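Local coordinates for N-acetyltransferase domain-containing protein (Pyrococcus horikoshii, PDB 1WWZ) that binds acetyl-coenzyme A and probably transfers its acetyl group to an acceptor not yet identified, as acyltransferases of the GNAT family do, at residues E3-L9 with F57-G63; L17-I21 with Y45-C49; G68-C72 with L106-C110; W76-E81 with I121-V125. All blocks are in the same frame, centred on the assembly; numbering follows the deposited sequence.

Contact 1: residues E3-L9 with F57-G63; sequences EIKIEKL and FFVAKVG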
# COMPACT_ATOMS: atom_id res chain seq x y z
N GLU A 3 -13.50 5.39 -7.91
CA GLU A 3 -12.13 5.17 -7.47
C GLU A 3 -11.97 5.56 -6.01
O GLU A 3 -12.61 6.49 -5.53
CB GLU A 3 -11.15 6.04 -8.26
CG GLU A 3 -10.83 5.60 -9.67
CD GLU A 3 -9.79 6.50 -10.31
OE1 GLU A 3 -8.64 6.52 -9.82
OE2 GLU A 3 -10.13 7.20 -11.29
N ILE A 4 -11.11 4.83 -5.30
CA ILE A 4 -10.82 5.16 -3.92
C ILE A 4 -9.52 5.93 -4.06
O ILE A 4 -8.50 5.36 -4.42
CB ILE A 4 -10.57 3.90 -3.06
CG1 ILE A 4 -11.80 2.99 -3.11
CG2 ILE A 4 -10.28 4.31 -1.62
CD1 ILE A 4 -11.61 1.66 -2.41
N LYS A 5 -9.58 7.23 -3.82
CA LYS A 5 -8.39 8.07 -3.94
C LYS A 5 -7.81 8.42 -2.58
O LYS A 5 -8.53 8.86 -1.69
CB LYS A 5 -8.74 9.36 -4.68
CG LYS A 5 -9.43 9.17 -6.02
CD LYS A 5 -9.75 10.51 -6.68
CE LYS A 5 -10.69 11.36 -5.83
NZ LYS A 5 -12.02 10.73 -5.62
N ILE A 6 -6.51 8.21 -2.43
CA ILE A 6 -5.84 8.55 -1.18
C ILE A 6 -5.01 9.80 -1.46
O ILE A 6 -4.22 9.83 -2.40
CB ILE A 6 -4.89 7.43 -0.70
CG1 ILE A 6 -5.66 6.11 -0.56
CG2 ILE A 6 -4.27 7.82 0.63
CD1 ILE A 6 -6.80 6.15 0.44
N GLU A 7 -5.22 10.84 -0.66
CA GLU A 7 -4.47 12.08 -0.85
C GLU A 7 -4.23 12.83 0.44
O GLU A 7 -4.93 12.63 1.43
CB GLU A 7 -5.21 12.99 -1.84
CG GLU A 7 -6.73 12.91 -1.75
CD GLU A 7 -7.43 13.86 -2.72
OE1 GLU A 7 -7.64 15.04 -2.34
OE2 GLU A 7 -7.75 13.44 -3.85
N LYS A 8 -3.21 13.68 0.45
CA LYS A 8 -2.90 14.48 1.62
C LYS A 8 -3.93 15.58 1.74
O LYS A 8 -4.28 16.23 0.75
CB LYS A 8 -1.51 15.11 1.51
CG LYS A 8 -0.38 14.27 2.06
CD LYS A 8 0.88 15.11 2.16
CE LYS A 8 2.02 14.32 2.77
NZ LYS A 8 3.22 15.17 2.97
N LEU A 9 -4.43 15.80 2.95
CA LEU A 9 -5.39 16.85 3.18
C LEU A 9 -4.61 18.16 3.07
O LEU A 9 -3.76 18.45 3.90
CB LEU A 9 -6.00 16.72 4.57
CG LEU A 9 -7.05 17.77 4.95
CD1 LEU A 9 -8.20 17.71 3.95
CD2 LEU A 9 -7.54 17.51 6.36
N PHE A 57 -1.46 13.97 7.23
CA PHE A 57 -2.90 13.81 7.34
C PHE A 57 -3.41 13.34 5.98
O PHE A 57 -3.52 14.13 5.04
CB PHE A 57 -3.52 15.16 7.72
CG PHE A 57 -4.78 15.05 8.53
CD1 PHE A 57 -4.81 15.50 9.84
CD2 PHE A 57 -5.94 14.53 7.97
CE1 PHE A 57 -5.98 15.44 10.60
CE2 PHE A 57 -7.12 14.47 8.71
CZ PHE A 57 -7.14 14.93 10.03
N PHE A 58 -3.69 12.05 5.86
CA PHE A 58 -4.17 11.46 4.62
C PHE A 58 -5.65 11.13 4.67
O PHE A 58 -6.14 10.64 5.69
CB PHE A 58 -3.40 10.17 4.31
CG PHE A 58 -1.97 10.40 3.93
CD1 PHE A 58 -1.64 10.73 2.63
CD2 PHE A 58 -0.96 10.31 4.89
CE1 PHE A 58 -0.32 10.97 2.27
CE2 PHE A 58 0.36 10.55 4.55
CZ PHE A 58 0.69 10.89 3.23
N VAL A 59 -6.36 11.40 3.58
CA VAL A 59 -7.78 11.09 3.53
C VAL A 59 -8.09 10.17 2.36
O VAL A 59 -7.44 10.23 1.32
CB VAL A 59 -8.64 12.37 3.38
CG1 VAL A 59 -8.51 13.24 4.63
CG2 VAL A 59 -8.22 13.15 2.14
N ALA A 60 -9.07 9.29 2.56
CA ALA A 60 -9.51 8.38 1.52
C ALA A 60 -10.78 9.01 0.98
O ALA A 60 -11.65 9.41 1.75
CB ALA A 60 -9.82 7.00 2.11
N LYS A 61 -10.88 9.12 -0.34
CA LYS A 61 -12.05 9.73 -0.94
C LYS A 61 -12.68 8.89 -2.04
O LYS A 61 -11.99 8.21 -2.80
CB LYS A 61 -11.70 11.11 -1.49
CG LYS A 61 -11.26 12.11 -0.42
CD LYS A 61 -10.84 13.44 -1.03
CE LYS A 61 -11.99 14.12 -1.75
NZ LYS A 61 -11.56 15.41 -2.37
N VAL A 62 -14.00 8.94 -2.09
CA VAL A 62 -14.77 8.24 -3.10
C VAL A 62 -15.66 9.36 -3.64
O VAL A 62 -16.70 9.67 -3.07
CB VAL A 62 -15.65 7.13 -2.50
CG1 VAL A 62 -16.46 6.46 -3.59
CG2 VAL A 62 -14.78 6.12 -1.78
N GLY A 63 -15.21 9.98 -4.72
CA GLY A 63 -15.95 11.09 -5.29
C GLY A 63 -15.45 12.36 -4.63
O GLY A 63 -14.24 12.56 -4.50

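Contact 2: residues L17-I21 with Y45-C49; sequences LNELI and YIKWC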
# COMPACT_ATOMS: atom_id res chain seq x y z
N LEU A 17 -13.16 19.97 7.94
CA LEU A 17 -13.24 19.57 9.34
C LEU A 17 -14.59 18.91 9.61
O LEU A 17 -14.66 17.90 10.31
CB LEU A 17 -13.06 20.79 10.24
CG LEU A 17 -13.15 20.54 11.75
CD1 LEU A 17 -12.11 19.52 12.18
CD2 LEU A 17 -12.95 21.86 12.49
N ASN A 18 -15.64 19.49 9.05
CA ASN A 18 -16.99 18.97 9.24
C ASN A 18 -17.09 17.54 8.69
O ASN A 18 -17.66 16.66 9.33
CB ASN A 18 -18.00 19.87 8.53
CG ASN A 18 -19.40 19.72 9.09
OD1 ASN A 18 -19.67 20.12 10.22
ND2 ASN A 18 -20.30 19.14 8.30
N GLU A 19 -16.52 17.33 7.51
CA GLU A 19 -16.54 16.00 6.88
C GLU A 19 -15.75 15.00 7.71
O GLU A 19 -16.18 13.86 7.90
CB GLU A 19 -15.93 16.05 5.48
CG GLU A 19 -16.74 16.81 4.45
CD GLU A 19 -16.10 16.75 3.08
OE1 GLU A 19 -15.89 15.62 2.57
OE2 GLU A 19 -15.79 17.82 2.51
N LEU A 20 -14.59 15.42 8.21
CA LEU A 20 -13.77 14.54 9.01
C LEU A 20 -14.50 14.16 10.29
O LEU A 20 -14.44 13.01 10.74
CB LEU A 20 -12.43 15.21 9.35
CG LEU A 20 -11.48 15.39 8.17
CD1 LEU A 20 -10.30 16.25 8.58
CD2 LEU A 20 -11.00 14.03 7.67
N ILE A 21 -15.21 15.12 10.87
CA ILE A 21 -15.96 14.85 12.08
C ILE A 21 -17.04 13.81 11.81
O ILE A 21 -17.21 12.87 12.59
CB ILE A 21 -16.58 16.14 12.65
CG1 ILE A 21 -15.47 17.09 13.11
CG2 ILE A 21 -17.52 15.81 13.80
CD1 ILE A 21 -15.96 18.42 13.65
N TYR A 45 -10.12 16.91 18.95
CA TYR A 45 -9.02 15.99 18.71
C TYR A 45 -8.49 16.12 17.29
O TYR A 45 -7.28 16.15 17.07
CB TYR A 45 -9.43 14.54 18.98
CG TYR A 45 -8.25 13.59 18.93
CD1 TYR A 45 -7.13 13.83 19.72
CD2 TYR A 45 -8.24 12.49 18.08
CE1 TYR A 45 -6.02 12.99 19.67
CE2 TYR A 45 -7.13 11.64 18.02
CZ TYR A 45 -6.03 11.90 18.82
OH TYR A 45 -4.92 11.08 18.78
N ILE A 46 -9.40 16.22 16.32
CA ILE A 46 -8.99 16.36 14.93
C ILE A 46 -8.19 17.64 14.71
O ILE A 46 -7.20 17.64 13.97
CB ILE A 46 -10.22 16.32 13.99
CG1 ILE A 46 -10.86 14.93 14.07
CG2 ILE A 46 -9.81 16.62 12.55
CD1 ILE A 46 -12.15 14.78 13.28
N LYS A 47 -8.59 18.74 15.35
CA LYS A 47 -7.85 19.99 15.21
C LYS A 47 -6.45 19.83 15.80
O LYS A 47 -5.47 20.30 15.22
CB LYS A 47 -8.59 21.13 15.93
CG LYS A 47 -9.91 21.51 15.29
CD LYS A 47 -10.64 22.57 16.10
CE LYS A 47 -9.84 23.85 16.19
NZ LYS A 47 -10.54 24.88 17.01
N TRP A 48 -6.37 19.15 16.93
CA TRP A 48 -5.08 18.91 17.58
C TRP A 48 -4.19 18.06 16.68
O TRP A 48 -2.99 18.33 16.55
CB TRP A 48 -5.28 18.19 18.91
CG TRP A 48 -4.01 17.99 19.69
CD1 TRP A 48 -3.42 18.88 20.54
CD2 TRP A 48 -3.16 16.84 19.65
NE1 TRP A 48 -2.25 18.35 21.04
CE2 TRP A 48 -2.07 17.10 20.52
CE3 TRP A 48 -3.22 15.61 18.98
CZ2 TRP A 48 -1.04 16.18 20.71
CZ3 TRP A 48 -2.19 14.69 19.18
CH2 TRP A 48 -1.11 14.98 20.04
N CYS A 49 -4.76 17.04 16.05
CA CYS A 49 -4.00 16.17 15.15
C CYS A 49 -3.46 16.96 13.96
O CYS A 49 -2.33 16.75 13.53
CB CYS A 49 -4.86 15.02 14.64
SG CYS A 49 -5.19 13.72 15.84

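Contact 3: residues G68-C72 with L106-C110; sequences GFIVC and LLITC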
# COMPACT_ATOMS: atom_id res chain seq x y z
N GLY A 68 -12.75 8.31 4.92
CA GLY A 68 -11.84 7.79 5.92
C GLY A 68 -10.57 8.61 5.97
O GLY A 68 -10.29 9.38 5.05
N PHE A 69 -9.80 8.48 7.05
CA PHE A 69 -8.56 9.22 7.16
C PHE A 69 -7.62 8.62 8.17
O PHE A 69 -8.02 7.82 9.02
CB PHE A 69 -8.83 10.71 7.46
CG PHE A 69 -9.37 10.99 8.84
CD1 PHE A 69 -8.51 11.31 9.89
CD2 PHE A 69 -10.74 10.98 9.09
CE1 PHE A 69 -9.00 11.62 11.16
CE2 PHE A 69 -11.25 11.29 10.36
CZ PHE A 69 -10.38 11.61 11.39
N ILE A 70 -6.35 8.99 8.06
CA ILE A 70 -5.34 8.50 8.98
C ILE A 70 -4.38 9.66 9.21
O ILE A 70 -4.09 10.43 8.29
CB ILE A 70 -4.61 7.25 8.40
CG1 ILE A 70 -3.67 6.65 9.45
CG2 ILE A 70 -3.86 7.60 7.12
CD1 ILE A 70 -3.16 5.25 9.09
N VAL A 71 -3.92 9.79 10.45
CA VAL A 71 -3.02 10.88 10.82
C VAL A 71 -1.66 10.28 11.16
O VAL A 71 -1.53 9.56 12.14
CB VAL A 71 -3.57 11.63 12.04
CG1 VAL A 71 -2.62 12.76 12.44
CG2 VAL A 71 -4.95 12.19 11.71
N CYS A 72 -0.68 10.59 10.32
CA CYS A 72 0.68 10.07 10.47
C CYS A 72 1.65 11.16 10.92
O CYS A 72 1.79 12.18 10.25
CB CYS A 72 1.13 9.49 9.13
SG CYS A 72 -0.17 8.55 8.28
N LEU A 106 -5.23 3.15 3.45
CA LEU A 106 -4.75 4.25 4.26
C LEU A 106 -3.55 3.82 5.09
O LEU A 106 -2.59 4.58 5.23
CB LEU A 106 -5.88 4.76 5.18
CG LEU A 106 -6.94 5.63 4.50
CD1 LEU A 106 -8.12 5.82 5.45
CD2 LEU A 106 -6.35 6.98 4.11
N LEU A 107 -3.58 2.60 5.63
CA LEU A 107 -2.47 2.12 6.45
C LEU A 107 -1.20 1.94 5.62
O LEU A 107 -0.11 2.30 6.06
CB LEU A 107 -2.85 0.81 7.16
CG LEU A 107 -1.86 0.26 8.19
CD1 LEU A 107 -1.50 1.33 9.22
CD2 LEU A 107 -2.48 -0.95 8.88
N ILE A 108 -1.35 1.38 4.43
CA ILE A 108 -0.20 1.19 3.54
C ILE A 108 0.40 2.56 3.20
O ILE A 108 1.61 2.72 3.18
CB ILE A 108 -0.63 0.45 2.25
CG1 ILE A 108 -0.95 -1.01 2.59
CG2 ILE A 108 0.48 0.54 1.20
CD1 ILE A 108 -1.53 -1.81 1.42
N THR A 109 -0.47 3.53 2.93
CA THR A 109 -0.03 4.88 2.62
C THR A 109 0.75 5.43 3.80
O THR A 109 1.80 6.06 3.64
CB THR A 109 -1.23 5.80 2.33
OG1 THR A 109 -1.93 5.32 1.17
CG2 THR A 109 -0.77 7.23 2.08
N CYS A 110 0.23 5.20 5.00
CA CYS A 110 0.87 5.65 6.23
C CYS A 110 2.25 5.03 6.41
O CYS A 110 3.22 5.71 6.74
CB CYS A 110 -0.01 5.31 7.44
SG CYS A 110 0.82 5.54 9.03

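Contact 4: residues W76-E81 with I121-V125; sequences WFSKYE and IELWV. With ACO (acetyl coenzyme *a), chain C.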
# COMPACT_ATOMS: atom_id res chain seq x y z
N TRP A 76 7.24 12.28 16.26
CA TRP A 76 6.66 12.00 17.57
C TRP A 76 7.68 11.47 18.57
O TRP A 76 8.38 10.49 18.32
CB TRP A 76 5.53 10.98 17.43
CG TRP A 76 4.76 10.81 18.69
CD1 TRP A 76 4.76 9.73 19.52
CD2 TRP A 76 3.87 11.77 19.28
NE1 TRP A 76 3.93 9.96 20.60
CE2 TRP A 76 3.37 11.20 20.47
CE3 TRP A 76 3.45 13.05 18.91
CZ2 TRP A 76 2.47 11.87 21.31
CZ3 TRP A 76 2.55 13.73 19.74
CH2 TRP A 76 2.08 13.13 20.92
N PHE A 77 7.77 12.12 19.73
CA PHE A 77 8.72 11.64 20.71
C PHE A 77 8.05 10.62 21.63
O PHE A 77 6.98 10.87 22.18
CB PHE A 77 9.29 12.77 21.55
CG PHE A 77 10.48 12.36 22.35
CD1 PHE A 77 11.76 12.42 21.80
CD2 PHE A 77 10.32 11.84 23.63
CE1 PHE A 77 12.86 11.95 22.52
CE2 PHE A 77 11.42 11.37 24.35
CZ PHE A 77 12.68 11.42 23.79
N SER A 78 8.69 9.47 21.78
CA SER A 78 8.16 8.42 22.64
C SER A 78 9.06 8.21 23.85
O SER A 78 10.25 7.92 23.71
CB SER A 78 8.06 7.10 21.86
OG SER A 78 7.81 6.03 22.76
N LYS A 79 8.49 8.37 25.03
CA LYS A 79 9.23 8.19 26.27
C LYS A 79 9.60 6.72 26.43
O LYS A 79 10.57 6.39 27.11
CB LYS A 79 8.38 8.65 27.46
CG LYS A 79 7.91 10.09 27.36
CD LYS A 79 7.04 10.48 28.56
CE LYS A 79 7.85 10.49 29.85
NZ LYS A 79 8.93 11.50 29.79
N TYR A 80 8.83 5.85 25.79
CA TYR A 80 9.09 4.41 25.86
C TYR A 80 10.28 4.02 24.99
O TYR A 80 11.08 3.17 25.38
CB TYR A 80 7.83 3.65 25.44
CG TYR A 80 6.63 4.02 26.28
CD1 TYR A 80 6.48 3.52 27.58
CD2 TYR A 80 5.66 4.89 25.79
CE1 TYR A 80 5.40 3.89 28.37
CE2 TYR A 80 4.58 5.27 26.56
CZ TYR A 80 4.45 4.77 27.85
OH TYR A 80 3.37 5.14 28.61
N GLU A 81 10.40 4.63 23.82
CA GLU A 81 11.51 4.34 22.92
C GLU A 81 12.65 5.31 23.20
O GLU A 81 13.76 5.16 22.69
CB GLU A 81 11.07 4.49 21.46
CG GLU A 81 9.90 3.60 21.05
CD GLU A 81 10.18 2.13 21.28
OE1 GLU A 81 11.24 1.64 20.84
OE2 GLU A 81 9.33 1.45 21.89
N ILE A 121 7.40 2.83 14.29
CA ILE A 121 6.09 3.46 14.29
C ILE A 121 5.35 2.99 15.53
O ILE A 121 5.22 1.79 15.78
CB ILE A 121 5.27 3.09 13.04
CG1 ILE A 121 6.02 3.55 11.78
CG2 ILE A 121 3.90 3.77 13.09
CD1 ILE A 121 5.37 3.12 10.48
N GLU A 122 4.85 3.95 16.31
CA GLU A 122 4.15 3.66 17.55
C GLU A 122 2.69 4.10 17.51
O GLU A 122 2.35 5.06 16.81
CB GLU A 122 4.89 4.36 18.70
CG GLU A 122 4.27 4.23 20.08
CD GLU A 122 5.05 5.01 21.12
OE1 GLU A 122 6.03 4.47 21.68
OE2 GLU A 122 4.71 6.19 21.36
N LEU A 123 1.83 3.40 18.24
CA LEU A 123 0.42 3.75 18.30
C LEU A 123 -0.23 3.17 19.54
O LEU A 123 0.29 2.24 20.16
CB LEU A 123 -0.32 3.24 17.05
CG LEU A 123 -0.39 1.72 16.86
CD1 LEU A 123 -1.53 1.15 17.70
CD2 LEU A 123 -0.63 1.38 15.39
N TRP A 124 -1.37 3.75 19.91
CA TRP A 124 -2.14 3.28 21.05
C TRP A 124 -3.54 2.96 20.53
O TRP A 124 -4.13 3.73 19.77
CB TRP A 124 -2.23 4.36 22.14
CG TRP A 124 -0.95 4.60 22.86
CD1 TRP A 124 0.04 5.48 22.51
CD2 TRP A 124 -0.51 3.97 24.07
NE1 TRP A 124 1.06 5.44 23.43
CE2 TRP A 124 0.74 4.52 24.40
CE3 TRP A 124 -1.07 2.99 24.91
CZ2 TRP A 124 1.46 4.13 25.54
CZ3 TRP A 124 -0.36 2.60 26.04
CH2 TRP A 124 0.89 3.17 26.35
N VAL A 125 -4.06 1.81 20.94
CA VAL A 125 -5.37 1.37 20.51
C VAL A 125 -6.16 0.83 21.70
O VAL A 125 -5.58 0.30 22.64
CB VAL A 125 -5.24 0.29 19.40
CG1 VAL A 125 -4.37 -0.85 19.89
CG2 VAL A 125 -6.61 -0.22 19.00
N1A ACO C . -12.54 -7.89 12.85
C2A ACO C . -11.53 -8.62 12.37
N3A ACO C . -10.56 -8.20 11.51
C4A ACO C . -10.72 -6.86 11.13
C5A ACO C . -11.74 -6.04 11.56
C6A ACO C . -12.71 -6.61 12.48
N6A ACO C . -13.75 -5.91 12.95
N7A ACO C . -11.62 -4.78 11.00
C8A ACO C . -10.55 -4.86 10.25
N9A ACO C . -9.93 -6.11 10.28
C1B ACO C . -8.74 -6.56 9.59
C2B ACO C . -9.00 -7.63 8.51
O2B ACO C . -7.79 -8.41 8.39
C3B ACO C . -9.39 -6.77 7.28
O3B ACO C . -9.06 -7.55 6.11
P3B ACO C . -10.03 -8.55 5.32
O7A ACO C . -10.37 -9.60 6.33
O8A ACO C . -9.23 -9.07 4.22
O9A ACO C . -11.20 -7.75 4.88
C4B ACO C . -8.48 -5.58 7.41
O4B ACO C . -8.13 -5.56 8.82
C5B ACO C . -9.13 -4.23 7.18
O5B ACO C . -9.95 -4.17 6.02
P1A ACO C . -10.51 -2.76 5.56
O1A ACO C . -11.75 -3.00 4.82
O2A ACO C . -9.39 -2.03 4.84
O3A ACO C . -10.96 -2.14 7.01
P2A ACO C . -11.58 -0.76 7.29
O4A ACO C . -12.84 -1.07 8.00
O5A ACO C . -11.66 -0.03 6.00
O6A ACO C . -10.59 -0.01 8.23
CBP ACO C . -10.50 0.59 10.66
CCP ACO C . -10.22 -0.46 9.61
CDP ACO C . -9.96 0.02 12.01
CEP ACO C . -9.80 1.92 10.28
CAP ACO C . -12.06 0.81 10.71
OAP ACO C . -12.69 -0.41 11.09
C9P ACO C . -12.56 1.90 11.70
O9P ACO C . -12.72 3.06 11.34
N8P ACO C . -12.78 1.49 12.99
C7P ACO C . -13.25 2.39 14.07
C6P ACO C . -12.18 3.38 14.57
C5P ACO C . -10.96 2.68 15.12
O5P ACO C . -11.07 1.72 15.93
N4P ACO C . -9.76 3.11 14.76
C3P ACO C . -8.38 2.72 15.07
C2P ACO C . -8.08 3.40 16.41
S1P ACO C . -6.31 2.98 16.85
C ACO C . -5.60 4.25 16.38
O ACO C . -6.12 5.33 15.82
CH3 ACO C . -4.00 4.65 16.42

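Contact 1: residues E3-L9 with F57-G63
Lys8 crosses the ring of Phe58 with its aliphatic part, CG coming to 3.3 Å from Phe58 CE1; beyond CG its chain runs extended, and NZ finds a salt-bridge partner in Asp55. On the same side, Ile6 sets CD1 against Ala60 CB at 3.6 Å. Leu9 and Phe57 lie alongside each other, pointing the same way, and Leu9 CD2 makes an off-centre CH-pi contact 4.2 Å from the Phe57 ring centroid. The face with Lys5, Glu7 and Lys61 is more polar. Lys5 folds back at both chi3 (-61°) and chi4 (-63°), which carries NZ to a lone pair of Gly63 O, in the carbonyl plane, at 3.1 Å. Glu7 OE1 reaches Lys61 NZ by a long salt bridge of 3.9 Å. These side chains hang on an antiparallel ladder, the strand directions 154° apart: Lys5-Lys61 and Glu7-Val59 are hydrogen-bonded pairs, Ile6-Ala60 and Lys8-Phe58 non-hydrogen-bonded ones, and Leu9 N adds a bond to Phe57 O at 2.8 Å. An N-terminal edge strand paired with the strand that follows the first helices is the opening of the GNAT fold.

Contact 2: residues L17-I21 with Y45-C49
Ile21 and Ile46 hold the nearest pair of CA atoms across 17-21 and 45-49, 7.7 Å apart. Both segments are helical, and their axes come no nearer than 10.9 Å, with N-to-C directions 119° apart. At that spacing the backbones stand well apart, and side chains must bridge the gap.

Most of the bridging falls to Ile46, which aims at the other helix and meets three of its residues with two different branches. Its CG2 touches Leu17 CD1 at 3.7 Å and also faces Leu20 CD1. The other branch runs extended (chi2 175°) and places CD1 beside the backbone carbonyl of Leu20, 3.9 Å from Leu20 O, while the same methyl lies 4.0 Å from Ile21 CG1 and is equally close to Leu20 CB. Ile46 thus packs against backbone as well as side chains. Leu17 divides its own branches between two partners: with CG trans to the backbone N (chi1 178°), CD1 goes to Ile46, whereas CD2 meets the aliphatic CG of Lys47 at 4.1 Å, toward the exposed side. All these side chains cross at a slant, and the contact is wholly apolar.

Leu20 and Ile46 also rest on Phe57 of strand 57-62, so the pair of helices sits on one face of the sheet. Two helices that follow the first strand in the chain, precede the second and pack on one face of the sheet are characteristic of the GNAT fold; here the meeting is structural, the Ile46 side chain lying about 11 Å from the bound acetyl-CoA.

Contact 3: residues G68-C72 with L106-C110
Ile70 points from strand 68-72 at helix 106-110 and supplies most of the apolar packing, with the two axes 8.7 Å apart and only 22° from parallel. Its two branches work separately. CG1 is trans to the backbone N (chi1 -173°) and carries CD1 to Cys110 CB at 3.6 Å, with Leu107 CD1 farther off. CG2 instead lies 3.8 Å from Leu106 O and also faces CD2 of the same leucine, as the side chains of Ile70 and Leu106 slide past each other in opposite directions. An alanine in place of Ile70 would probably leave a gap beside Cys110 CB and take away the methyl that Leu106 CD2 packs on.

Side chain meets backbone at the start of the strand. Leu106 CD1 nestles against the Gly68-Phe69 peptide, 3.5 Å from Phe69 N and 3.7 Å from Gly68 C. A beta carbon on Gly68 would point at that methyl and come within 3.4 Å of it, so glycine suits this tight fit.

Sulfur contact closes the other end. Cys72 SG and Cys110 SG are 3.3 Å apart, a close approach but much too long for a disulfide, and Cys72 SG also leans on Cys110 CB.

Strand 65-78 lies between strands 57-62 and 83-93, from which Phe58 and Phe91 also touch Ile70. Phe69 turns to the other face, toward Leu20 and Val23 of helix 14-27, which leaves the central sheet sandwiched between that helix and helix 102-115; Ile108 of the latter packs on Lys138 of the second subunit.

Contact 4: residues W76-E81 with I121-V125
Ser78 and Glu122 anchor a mainly polar side-chain contact on one face of the sheet, joining the end of strand 65-78 and the turn after it to strand 120-126, across the intervening strand 83-93. The separation of the nearest CA atoms, 8.0 Å between Ser78 and Glu122, shows that side chains alone span it. Ser78 OG donates to Glu122 OE1 at 2.6 Å, meeting the syn side of the carboxylate 17° out of its plane. Glu122 reaches over with an extended chain, CG trans to the backbone N (chi1 177°). The same Ser78 OG accepts from Glu81 N at 3.1 Å, an ST motif that ties the hydroxyl to the turn. Glu122 OE2 lies in the plane of the Trp76 ring at its edge, 3.9 Å from NE1. Glu81 OE2 comes to 4.5 Å from Glu122 OE1, and Arg152 pairs with both, probably offsetting their charges. A leucine in place of Glu122 would probably leave Ser78 OG without its acceptor and Arg152 with one carboxylate fewer. Farther along, Tyr80 CE2 touches the edge of Trp124 at CZ2, 3.5 Å away, with the rings oblique.

Strand 150-156, carrying Arg152, flanks strand 120-126 on the side away from strand 83-93. Leu123 turns to Tyr136 of helix 130-138, and Trp124 O lies 3.5 Å from the acetyl CH3 of the bound acetyl-CoA.

Contact 3 is the core of the set, with every touching residue buried; contact 2 is also buried though rimmed by a lysine, while contacts 1 and 4 reach the surface and carry charged side chains, contact 1 with a long salt bridge and contact 4 with two glutamates that share Arg152. Backbone hydrogen bonds hold contact 1 together, methyl packing contact 2, methyls with a pair of cysteine sulfurs contact 3, and a hydroxyl-carboxylate bond contact 4. Leu20 links contacts 1, 2 and 3 by touching Phe57, Val59 and Phe69. Contacts 1 and 3 share a ladder between neighbouring strands, Ala60 N to Gly68 O being 2.8 Å. Contacts 1 and 4 stand on opposite sides of the chain's centre.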